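Local coordinates for acyl-CoA thioesterase II TesB2 (Mycobacterium marinum, PDB 3U0A), which probably hydrolyses fatty acyl-CoA thioesters, releasing free fatty acids and coenzyme A, at residues V18-R22 with S48-T52; T52-Y57 with G86-R92; A224-G230 with E263-M269; W236-S242 with H254-Q260. One frame throughout, in Å; residues are numbered along the deposited sequence.

Contact 1: residues V18-R22 with S48-T52; sequences VNIYR and SAVRT. With NA (sodium ion), chain G.
The last turn of the long hot-dog helix, residues 34-51, packs here on strand 20-23, with Tyr21 meeting Ser48, Arg51 and Thr52. Tyr21 turns its side chain to the helix. Its CB lies 3.4 Å from Ser48 OG. Farther out, Tyr21 OH comes within 3.5 Å of Arg51 CB. Thr52 CG2 reaches the ring at its edge, near the ring plane.

Arg51 bends at chi3 (51°), which brings its guanidinium beside the ring. Tyr21 CE1 stands over one guanidinium face, 3.5 Å from Arg51 NE. The two planes are 66° apart, so this is no parallel stack. Arg51 NH2 hydrogen-bonds to the backbone of Leu13.

Asn19 crosses Thr52 at about a right angle, its OD1 3.6 Å from Thr52 CG2. The same OD1 accepts a hydrogen bond from Arg82 on strand 76-85. Thr52 OG1 donates back to Ala49 O at 2.8 Å, and Thr52 N also bonds to that oxygen. One turn-end carbonyl thus takes two donors. On another part of the turn, Val50 O binds the sodium ion at 2.8 Å.

Across the contact the chemistry is van der Waals contact, with the polar groups of Asn19, Arg51 and Thr52 bonded elsewhere. The guanidinium that lies against Tyr21 is held by its bond to Leu13 O, not by the ring.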
# COMPACT_ATOMS: atom_id res chain seq x y z
N VAL A 18 28.70 8.32 -2.19
CA VAL A 18 27.72 8.17 -1.11
C VAL A 18 26.29 8.46 -1.65
O VAL A 18 26.06 9.48 -2.33
CB VAL A 18 28.05 9.07 0.11
CG1 VAL A 18 26.96 8.96 1.15
CG2 VAL A 18 29.41 8.71 0.70
N ASN A 19 25.36 7.55 -1.38
CA ASN A 19 23.97 7.72 -1.78
C ASN A 19 23.71 7.73 -3.29
O ASN A 19 22.65 8.14 -3.69
CB ASN A 19 23.36 9.00 -1.17
CG ASN A 19 23.33 8.98 0.36
OD1 ASN A 19 23.18 7.94 0.98
ND2 ASN A 19 23.47 10.13 0.95
N ILE A 20 24.68 7.31 -4.11
CA ILE A 20 24.50 7.19 -5.58
C ILE A 20 25.01 5.82 -5.97
O ILE A 20 26.13 5.49 -5.71
CB ILE A 20 25.27 8.28 -6.40
CG1 ILE A 20 25.02 9.70 -5.81
CG2 ILE A 20 24.93 8.19 -7.89
CD1 ILE A 20 25.57 10.87 -6.63
N TYR A 21 24.15 5.02 -6.61
CA TYR A 21 24.48 3.65 -7.03
C TYR A 21 24.08 3.48 -8.50
O TYR A 21 23.33 4.28 -9.04
CB TYR A 21 23.74 2.64 -6.13
CG TYR A 21 24.17 2.69 -4.65
CD1 TYR A 21 25.15 1.86 -4.16
CD2 TYR A 21 23.58 3.58 -3.77
CE1 TYR A 21 25.53 1.90 -2.84
CE2 TYR A 21 23.96 3.63 -2.44
CZ TYR A 21 24.94 2.80 -1.97
OH TYR A 21 25.33 2.86 -0.65
N ARG A 22 24.61 2.47 -9.16
CA ARG A 22 24.31 2.24 -10.57
C ARG A 22 24.12 0.77 -10.77
O ARG A 22 24.94 -0.03 -10.30
CB ARG A 22 25.42 2.73 -11.49
CG ARG A 22 25.16 2.40 -12.95
CD ARG A 22 25.93 3.26 -13.94
NE ARG A 22 27.36 3.00 -13.91
CZ ARG A 22 28.27 3.77 -14.48
NH1 ARG A 22 29.54 3.46 -14.38
NH2 ARG A 22 27.91 4.85 -15.14
N SER A 48 19.56 -0.42 -3.20
CA SER A 48 20.23 0.87 -2.99
C SER A 48 19.90 1.52 -1.65
O SER A 48 20.75 2.16 -1.01
CB SER A 48 19.81 1.85 -4.08
OG SER A 48 20.65 1.70 -5.20
N ALA A 49 18.63 1.42 -1.28
CA ALA A 49 18.18 1.92 -0.02
C ALA A 49 18.92 1.15 1.10
O ALA A 49 19.42 1.76 2.02
CB ALA A 49 16.66 1.77 0.08
N VAL A 50 18.99 -0.18 0.96
CA VAL A 50 19.49 -1.08 1.97
C VAL A 50 21.00 -0.84 2.27
O VAL A 50 21.48 -1.01 3.41
CB VAL A 50 19.22 -2.53 1.54
CG1 VAL A 50 19.95 -3.53 2.43
CG2 VAL A 50 17.74 -2.80 1.55
N ARG A 51 21.73 -0.39 1.26
CA ARG A 51 23.18 -0.16 1.40
C ARG A 51 23.55 1.08 2.21
O ARG A 51 24.68 1.19 2.70
CB ARG A 51 23.84 -0.18 0.03
CG ARG A 51 23.96 -1.62 -0.40
CD ARG A 51 24.76 -1.89 -1.64
NE ARG A 51 26.10 -1.29 -1.65
CZ ARG A 51 26.98 -1.52 -2.63
NH1 ARG A 51 28.21 -0.96 -2.59
NH2 ARG A 51 26.63 -2.34 -3.65
N THR A 52 22.57 1.97 2.38
CA THR A 52 22.71 3.21 3.13
C THR A 52 22.13 3.07 4.53
O THR A 52 22.10 4.04 5.29
CB THR A 52 21.99 4.39 2.43
OG1 THR A 52 20.57 4.25 2.57
CG2 THR A 52 22.35 4.45 0.98
NA NA G . 21.11 -2.51 5.70
O HOH W 1 18.95 -3.48 6.16

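Contact 2: residues T52-Y57 with G86-R92; sequences TVDPRY and GGSFVTR. With NA (sodium ion), chain G; SO4 (sulfate ion), chain I.
Thr52 is gripped side-on by Arg92, which uses two nitrogens on two different oxygens. Arg92 NH2 donates to Thr52 O (2.7 Å, nearly straight at 167°), from above the carbonyl plane. Arg92 NE donates to Thr52 OG1, also at 2.7 Å. Both oxygens lie close to the guanidinium plane.

Val53 follows, with CG2 over a face of that guanidinium, 3.7 Å from Arg92 NE. The same methyl touches Val90 CG1. Val53 O binds the sodium ion at 2.7 Å, the same ion that Val50 O holds. Asp54 OD1 accepts from Arg56 N in an Asx turn, within a type I turn from Asp54 to Tyr57.

Tyr57 closes the segment. Val90 CG2 sits over its ring in a CH-pi contact, 3.8 Å from the centroid and 11° off the normal. The ring edge meets the backbone at Ser88 and Phe89, with Tyr57 CD2 3.4 Å from Ser88 O. Water 1, a sodium ligand, donates to Tyr57 O.

Arg92 NH1 forms a salt bridge with Asp85. The guanidinium is therefore fixed in rotation by bonds from all three nitrogens. Asp85 probably balances its charge, while the two neutral Thr52 oxygens only solvate it and fix its direction.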
# COMPACT_ATOMS: atom_id res chain seq x y z
N THR A 52 22.57 1.97 2.38
CA THR A 52 22.71 3.21 3.13
C THR A 52 22.13 3.07 4.53
O THR A 52 22.10 4.04 5.29
CB THR A 52 21.99 4.39 2.43
OG1 THR A 52 20.57 4.25 2.57
CG2 THR A 52 22.35 4.45 0.98
N VAL A 53 21.66 1.87 4.87
CA VAL A 53 21.03 1.61 6.17
C VAL A 53 21.90 0.74 7.05
O VAL A 53 22.36 -0.28 6.62
CB VAL A 53 19.61 1.01 6.00
CG1 VAL A 53 18.99 0.63 7.34
CG2 VAL A 53 18.75 1.99 5.23
N ASP A 54 22.13 1.20 8.27
CA ASP A 54 22.63 0.37 9.36
C ASP A 54 21.92 -1.00 9.40
O ASP A 54 20.71 -1.06 9.52
CB ASP A 54 22.40 1.11 10.68
CG ASP A 54 23.05 0.40 11.87
OD1 ASP A 54 22.92 -0.85 11.99
OD2 ASP A 54 23.71 1.11 12.67
N PRO A 55 22.68 -2.10 9.29
CA PRO A 55 22.03 -3.41 9.17
C PRO A 55 21.33 -3.91 10.42
O PRO A 55 20.57 -4.87 10.32
CB PRO A 55 23.17 -4.36 8.76
CG PRO A 55 24.43 -3.61 8.88
CD PRO A 55 24.14 -2.16 9.11
N ARG A 56 21.56 -3.25 11.56
CA ARG A 56 20.72 -3.45 12.76
C ARG A 56 19.21 -3.18 12.48
O ARG A 56 18.33 -3.68 13.18
CB ARG A 56 21.21 -2.55 13.93
N TYR A 57 18.93 -2.41 11.44
CA TYR A 57 17.57 -2.12 11.04
C TYR A 57 17.24 -2.90 9.79
O TYR A 57 17.96 -2.80 8.79
CB TYR A 57 17.36 -0.65 10.74
CG TYR A 57 17.78 0.32 11.82
CD1 TYR A 57 19.11 0.56 12.07
CD2 TYR A 57 16.83 1.04 12.54
CE1 TYR A 57 19.51 1.47 13.01
CE2 TYR A 57 17.21 1.97 13.47
CZ TYR A 57 18.56 2.17 13.71
OH TYR A 57 18.98 3.10 14.66
N GLY A 86 16.41 7.51 12.99
CA GLY A 86 16.12 7.56 14.41
C GLY A 86 16.64 6.34 15.12
O GLY A 86 17.44 5.58 14.57
N GLY A 87 16.17 6.14 16.34
CA GLY A 87 16.65 5.05 17.20
C GLY A 87 16.11 3.67 16.86
O GLY A 87 16.80 2.69 17.06
N SER A 88 14.88 3.62 16.37
CA SER A 88 14.18 2.37 16.06
C SER A 88 13.87 2.23 14.59
O SER A 88 13.82 1.11 14.08
CB SER A 88 12.84 2.29 16.82
OG SER A 88 13.06 2.12 18.20
N PHE A 89 13.65 3.36 13.92
CA PHE A 89 13.26 3.35 12.54
C PHE A 89 14.20 4.23 11.68
O PHE A 89 14.63 5.33 12.09
CB PHE A 89 11.81 3.84 12.42
CG PHE A 89 10.78 2.84 12.93
CD1 PHE A 89 10.44 2.80 14.27
CD2 PHE A 89 10.13 1.96 12.06
CE1 PHE A 89 9.51 1.91 14.74
CE2 PHE A 89 9.20 1.05 12.54
CZ PHE A 89 8.89 1.04 13.88
N VAL A 90 14.52 3.74 10.49
CA VAL A 90 15.22 4.52 9.50
C VAL A 90 14.34 4.53 8.25
O VAL A 90 13.67 3.53 7.93
CB VAL A 90 16.62 3.93 9.24
CG1 VAL A 90 17.23 4.47 7.96
CG2 VAL A 90 17.56 4.18 10.42
N THR A 91 14.27 5.66 7.57
CA THR A 91 13.47 5.76 6.34
C THR A 91 14.33 6.24 5.20
O THR A 91 15.12 7.15 5.40
CB THR A 91 12.28 6.74 6.50
OG1 THR A 91 11.54 6.41 7.69
CG2 THR A 91 11.36 6.67 5.29
N ARG A 92 14.14 5.67 4.02
CA ARG A 92 14.82 6.09 2.79
C ARG A 92 13.86 6.43 1.66
O ARG A 92 12.79 5.82 1.58
CB ARG A 92 15.75 4.99 2.34
CG ARG A 92 16.89 4.69 3.31
CD ARG A 92 17.83 5.87 3.46
NE ARG A 92 18.99 5.61 4.30
CZ ARG A 92 19.17 6.06 5.54
NH1 ARG A 92 18.24 6.80 6.17
NH2 ARG A 92 20.28 5.75 6.18
NA NA G . 21.11 -2.51 5.70
S SO4 I . 11.36 5.41 18.72
O1 SO4 I . 10.60 6.15 19.80
O2 SO4 I . 10.40 4.42 18.09
O3 SO4 I . 11.79 6.36 17.65
O4 SO4 I . 12.59 4.81 19.37
O HOH W 1 18.95 -3.48 6.16

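Contact 3: residues A224-G230 with E263-M269; sequences AMWFMRG and ELVAAVM
Arg229 reaches across the end of two antiparallel strands to Leu264 and Glu263. Its CB passes Val265 CG1 at 4.3 Å. CG runs beside Leu264 O. CD comes closer to that oxygen, at 3.2 Å, and also touches Glu263 OE1. The chain, extended from CG to NE, runs alongside the carbonyl, and the turn at chi4 (95°) brings NH1 round to it. NE is 4.2 Å from Glu263 OE1, but the oxygen lies well out of the guanidinium plane, so only the charges are near. At the tip, NH1 donates to Leu264 O at 2.7 Å. NH1 also bonds to Ser245 of the second subunit.

Next to it, Met228 bends so that its CE meets Leu264 CG. Val265 O accepts from Met228 N at 2.9 Å and weakly from Arg229 N. Farther along, Trp226 pairs with Ala267 through two backbone bonds, and its CE3 lies 4.2 Å from Ala267 CB. Met225 CG lies alongside Val268 CG2, on the face covered by helix 186-200. Trp226 NE1 bonds to Asp222 of the second subunit.

Opposite Ile257 of the neighbouring strand, Val265 and Ala266 take the place of one residue, a classic beta bulge in the curved antiparallel sheet that wraps the helix of a hot-dog fold.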
# COMPACT_ATOMS: atom_id res chain seq x y z
N ALA A 224 3.03 -1.62 -3.15
CA ALA A 224 3.19 -1.38 -1.72
C ALA A 224 3.36 -2.74 -1.11
O ALA A 224 2.57 -3.64 -1.41
CB ALA A 224 1.95 -0.69 -1.13
N MET A 225 4.37 -2.91 -0.25
CA MET A 225 4.68 -4.22 0.36
C MET A 225 5.04 -4.11 1.83
O MET A 225 5.54 -3.08 2.29
CB MET A 225 5.82 -4.90 -0.37
CG MET A 225 5.56 -5.13 -1.85
SD MET A 225 6.95 -5.90 -2.69
CE MET A 225 6.33 -5.81 -4.40
N TRP A 226 4.76 -5.19 2.57
CA TRP A 226 5.05 -5.24 3.99
C TRP A 226 5.65 -6.55 4.30
O TRP A 226 5.05 -7.57 4.03
CB TRP A 226 3.78 -5.01 4.81
CG TRP A 226 3.16 -3.62 4.59
CD1 TRP A 226 3.37 -2.47 5.33
CD2 TRP A 226 2.20 -3.23 3.58
NE1 TRP A 226 2.65 -1.43 4.85
CE2 TRP A 226 1.94 -1.81 3.79
CE3 TRP A 226 1.56 -3.88 2.55
CZ2 TRP A 226 1.06 -1.11 2.99
CZ3 TRP A 226 0.67 -3.15 1.74
CH2 TRP A 226 0.43 -1.80 1.98
N PHE A 227 6.85 -6.54 4.85
CA PHE A 227 7.63 -7.77 5.04
C PHE A 227 7.61 -8.09 6.50
O PHE A 227 8.30 -7.47 7.28
CB PHE A 227 9.06 -7.57 4.54
CG PHE A 227 9.11 -7.06 3.14
CD1 PHE A 227 8.72 -7.86 2.09
CD2 PHE A 227 9.50 -5.77 2.87
CE1 PHE A 227 8.74 -7.39 0.79
CE2 PHE A 227 9.52 -5.29 1.58
CZ PHE A 227 9.15 -6.11 0.53
N MET A 228 6.78 -9.06 6.87
CA MET A 228 6.46 -9.30 8.28
C MET A 228 7.34 -10.35 9.01
O MET A 228 7.72 -10.14 10.14
CB MET A 228 4.98 -9.71 8.41
CG MET A 228 3.96 -8.59 8.26
SD MET A 228 2.88 -8.67 6.79
CE MET A 228 2.46 -10.39 6.66
N ARG A 229 7.63 -11.49 8.38
CA ARG A 229 8.37 -12.57 9.06
C ARG A 229 9.37 -13.15 8.10
O ARG A 229 9.21 -13.05 6.88
CB ARG A 229 7.43 -13.69 9.52
CG ARG A 229 6.52 -13.29 10.67
CD ARG A 229 5.34 -14.25 10.78
NE ARG A 229 4.36 -13.79 11.76
CZ ARG A 229 3.26 -13.07 11.50
NH1 ARG A 229 2.92 -12.71 10.26
NH2 ARG A 229 2.48 -12.70 12.50
N GLY A 230 10.40 -13.77 8.63
CA GLY A 230 11.40 -14.41 7.79
C GLY A 230 10.86 -15.63 7.06
O GLY A 230 9.99 -16.35 7.56
N GLU A 263 2.97 -19.88 7.84
CA GLU A 263 3.36 -18.60 8.35
C GLU A 263 3.10 -17.51 7.31
O GLU A 263 3.57 -17.61 6.19
CB GLU A 263 4.85 -18.56 8.69
CG GLU A 263 5.30 -19.52 9.78
CD GLU A 263 4.90 -19.09 11.20
OE1 GLU A 263 5.21 -17.93 11.61
OE2 GLU A 263 4.29 -19.94 11.93
N LEU A 264 2.39 -16.46 7.72
CA LEU A 264 2.16 -15.29 6.89
C LEU A 264 3.42 -14.42 6.97
O LEU A 264 3.78 -13.97 8.04
CB LEU A 264 0.91 -14.52 7.38
CG LEU A 264 0.64 -13.14 6.80
CD1 LEU A 264 0.47 -13.19 5.30
CD2 LEU A 264 -0.60 -12.60 7.46
N VAL A 265 4.05 -14.19 5.82
CA VAL A 265 5.38 -13.59 5.78
C VAL A 265 5.44 -12.28 5.03
O VAL A 265 6.34 -11.51 5.31
CB VAL A 265 6.40 -14.57 5.16
CG1 VAL A 265 6.42 -15.87 5.96
CG2 VAL A 265 6.09 -14.88 3.71
N ALA A 266 4.48 -12.03 4.11
CA ALA A 266 4.36 -10.74 3.39
C ALA A 266 2.94 -10.44 2.85
O ALA A 266 2.16 -11.35 2.56
CB ALA A 266 5.40 -10.61 2.28
N ALA A 267 2.61 -9.14 2.78
CA ALA A 267 1.37 -8.63 2.21
C ALA A 267 1.73 -7.68 1.11
O ALA A 267 2.76 -7.01 1.19
CB ALA A 267 0.53 -7.92 3.25
N VAL A 268 0.94 -7.64 0.05
CA VAL A 268 1.21 -6.75 -1.07
C VAL A 268 -0.09 -6.18 -1.59
O VAL A 268 -1.09 -6.88 -1.68
CB VAL A 268 1.89 -7.46 -2.26
CG1 VAL A 268 2.11 -6.49 -3.41
CG2 VAL A 268 3.21 -8.12 -1.87
N MET A 269 -0.07 -4.89 -1.95
CA MET A 269 -1.11 -4.28 -2.77
C MET A 269 -0.45 -3.62 -3.97
O MET A 269 0.60 -3.02 -3.82
CB MET A 269 -1.82 -3.23 -1.98
CG MET A 269 -2.78 -3.82 -0.99
SD MET A 269 -4.35 -3.89 -1.84
CE MET A 269 -5.21 -2.51 -1.08

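Contact 4: residues W236-S242 with H254-Q260; sequences WLLYDQS and HGKIFTQ. With SO4 (sulfate ion), chain L.
Tyr239 turns one ring face to Ile257, whose CG1 lies 3.7 Å from the ring centroid in a CH-pi contact, 28° off the normal. The two residues form a non-hydrogen-bonded pair in the antiparallel hairpin of strands 237-247 and 250-259, part of the second hot-dog domain. Ile257 keeps CG1 anti to its carbonyl carbon (chi1 -73°). CD1 then follows the ring outward, 3.3 Å from Tyr239 CE1. Gln241 CG covers the opposite face. Lys256 O meets the ring at its edge, 3.4 Å from Tyr239 CD1. The ring also reaches over the next pair, with CE1 3.8 Å from Gly255 CA. Tyr239 OH hydrogen-bonds to Ser197 of helix 186-200, so this side of the hairpin faces the helix. Ile257 CG2 extends the apolar patch to Leu237 CB.

Leu238 with Phe258 and Asp240 with Lys256 are hydrogen-bonded pairs, each with two backbone bonds. Their side chains take the other side of the sheet. There the Phe258 ring turns its edge to Asp240 CB. Asp240 OD1 itself bonds to Gln173 on strand 171-178. At one end Trp236 and Gln260 lie side by side, ring and amide planes 66° apart, with Gln260 OE1 3.8 Å from Trp236 CD1.

At the far end the His254 ring meets His254 of the second subunit. A sulfate ion, probably from the crystallisation liquor, sits near this ring and is also held by Lys168. Lys256 bends at chi4, and its NZ makes a weak hydrogen bond of 3.3 Å to sulfate O1.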
# COMPACT_ATOMS: atom_id res chain seq x y z
N TRP A 236 8.80 -23.59 -0.73
CA TRP A 236 7.48 -23.23 -1.22
C TRP A 236 6.87 -22.04 -0.49
O TRP A 236 6.82 -22.00 0.76
CB TRP A 236 6.52 -24.41 -1.18
CG TRP A 236 6.80 -25.46 -2.25
CD1 TRP A 236 7.25 -26.75 -2.07
CD2 TRP A 236 6.60 -25.32 -3.70
NE1 TRP A 236 7.36 -27.39 -3.27
CE2 TRP A 236 7.00 -26.59 -4.29
CE3 TRP A 236 6.17 -24.29 -4.55
CZ2 TRP A 236 6.97 -26.82 -5.65
CZ3 TRP A 236 6.14 -24.53 -5.92
CH2 TRP A 236 6.54 -25.79 -6.46
N LEU A 237 6.44 -21.06 -1.29
CA LEU A 237 5.60 -19.94 -0.86
C LEU A 237 4.24 -20.02 -1.58
O LEU A 237 4.19 -20.24 -2.80
CB LEU A 237 6.27 -18.61 -1.20
CG LEU A 237 7.66 -18.39 -0.63
CD1 LEU A 237 8.32 -17.21 -1.32
CD2 LEU A 237 7.61 -18.22 0.90
N LEU A 238 3.16 -19.85 -0.84
CA LEU A 238 1.84 -19.71 -1.44
C LEU A 238 1.42 -18.26 -1.51
O LEU A 238 1.39 -17.54 -0.50
CB LEU A 238 0.80 -20.46 -0.66
CG LEU A 238 -0.69 -20.22 -1.00
CD1 LEU A 238 -1.07 -20.88 -2.32
CD2 LEU A 238 -1.54 -20.77 0.12
N TYR A 239 1.11 -17.84 -2.73
CA TYR A 239 0.63 -16.53 -2.96
C TYR A 239 -0.87 -16.55 -3.07
O TYR A 239 -1.41 -17.00 -4.07
CB TYR A 239 1.17 -15.97 -4.25
CG TYR A 239 1.33 -14.49 -4.21
CD1 TYR A 239 0.75 -13.70 -3.20
CD2 TYR A 239 2.06 -13.85 -5.19
CE1 TYR A 239 0.94 -12.30 -3.18
CE2 TYR A 239 2.25 -12.47 -5.18
CZ TYR A 239 1.72 -11.69 -4.19
OH TYR A 239 2.00 -10.34 -4.26
N ASP A 240 -1.53 -16.04 -2.06
CA ASP A 240 -2.96 -15.94 -2.08
C ASP A 240 -3.36 -14.52 -2.53
O ASP A 240 -3.12 -13.55 -1.82
CB ASP A 240 -3.51 -16.30 -0.71
CG ASP A 240 -4.99 -16.32 -0.67
OD1 ASP A 240 -5.62 -16.67 -1.67
OD2 ASP A 240 -5.52 -15.97 0.38
N GLN A 241 -3.95 -14.44 -3.73
CA GLN A 241 -4.16 -13.17 -4.45
C GLN A 241 -5.62 -12.91 -4.71
O GLN A 241 -6.45 -13.82 -4.67
CB GLN A 241 -3.47 -13.16 -5.82
CG GLN A 241 -2.05 -13.65 -5.85
CD GLN A 241 -1.49 -13.73 -7.27
OE1 GLN A 241 -2.20 -14.10 -8.21
NE2 GLN A 241 -0.22 -13.40 -7.43
N SER A 242 -5.92 -11.64 -4.96
CA SER A 242 -7.25 -11.22 -5.36
C SER A 242 -7.22 -9.85 -6.03
O SER A 242 -6.30 -9.07 -5.84
CB SER A 242 -8.20 -11.19 -4.15
OG SER A 242 -8.48 -9.87 -3.69
N HIS A 254 -4.11 -7.42 -4.77
CA HIS A 254 -3.81 -7.58 -3.36
C HIS A 254 -3.43 -8.99 -3.08
O HIS A 254 -4.11 -9.92 -3.56
CB HIS A 254 -5.04 -7.26 -2.54
CG HIS A 254 -4.89 -7.60 -1.08
ND1 HIS A 254 -4.17 -6.86 -0.25
CD2 HIS A 254 -5.37 -8.69 -0.34
CE1 HIS A 254 -4.19 -7.41 0.99
NE2 HIS A 254 -4.93 -8.54 0.92
N GLY A 255 -2.40 -9.19 -2.27
CA GLY A 255 -2.12 -10.54 -1.84
C GLY A 255 -1.35 -10.71 -0.57
O GLY A 255 -0.75 -9.77 -0.07
N LYS A 256 -1.36 -11.96 -0.07
CA LYS A 256 -0.61 -12.38 1.10
C LYS A 256 0.21 -13.60 0.76
O LYS A 256 -0.21 -14.44 -0.00
CB LYS A 256 -1.55 -12.73 2.25
CG LYS A 256 -2.75 -11.84 2.36
CD LYS A 256 -3.22 -11.76 3.80
CE LYS A 256 -4.35 -10.73 3.96
NZ LYS A 256 -5.65 -11.20 3.38
N ILE A 257 1.38 -13.71 1.34
CA ILE A 257 2.28 -14.78 1.01
C ILE A 257 2.56 -15.60 2.26
O ILE A 257 2.91 -15.05 3.30
CB ILE A 257 3.55 -14.22 0.36
CG1 ILE A 257 3.24 -13.75 -1.04
CG2 ILE A 257 4.62 -15.28 0.26
CD1 ILE A 257 3.73 -12.37 -1.34
N PHE A 258 2.35 -16.91 2.15
CA PHE A 258 2.58 -17.81 3.26
C PHE A 258 3.66 -18.82 2.90
O PHE A 258 3.85 -19.16 1.73
CB PHE A 258 1.35 -18.58 3.59
CG PHE A 258 0.20 -17.76 3.98
CD1 PHE A 258 -0.11 -17.61 5.31
CD2 PHE A 258 -0.62 -17.21 3.03
CE1 PHE A 258 -1.22 -16.87 5.69
CE2 PHE A 258 -1.73 -16.48 3.40
CZ PHE A 258 -2.03 -16.30 4.73
N THR A 259 4.36 -19.30 3.92
CA THR A 259 5.22 -20.47 3.78
C THR A 259 4.31 -21.69 3.76
O THR A 259 3.10 -21.58 4.08
CB THR A 259 6.21 -20.61 4.95
OG1 THR A 259 5.51 -20.98 6.14
CG2 THR A 259 6.96 -19.29 5.19
N GLN A 260 4.88 -22.84 3.45
CA GLN A 260 4.10 -24.05 3.43
C GLN A 260 3.63 -24.46 4.84
O GLN A 260 2.55 -25.02 5.01
CB GLN A 260 4.88 -25.16 2.78
CG GLN A 260 4.00 -26.10 1.98
CD GLN A 260 4.80 -27.21 1.31
OE1 GLN A 260 6.02 -27.30 1.50
NE2 GLN A 260 4.12 -28.05 0.55
S SO4 L . -9.05 -9.45 2.42
O1 SO4 L . -7.77 -8.72 2.69
O2 SO4 L . -10.16 -8.46 2.07
O3 SO4 L . -8.79 -10.46 1.34
O4 SO4 L . -9.44 -10.15 3.70

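In the fold
From the N terminus, contact 1 closes the first loop, bringing the end of helix 34-51 back to strand 20-23. Contact 2 follows in series from the shared Thr52 and closes a loop to strand 89-98. Both touch one sodium ion, and their centres are 13 Å apart. Contact 3 opens much later and joins strands 217-227 and 264-275. Contact 4, the hairpin 237-247 with 250-259, is nested inside its loop. None of the loops cross. Backbone bonds between strands 250-259 and 264-275 tie contacts 3 and 4. Strand 217-227 also pairs with strand 58-66, which links the two hot-dog halves. Contacts 2, 3 and 4 touch the second subunit.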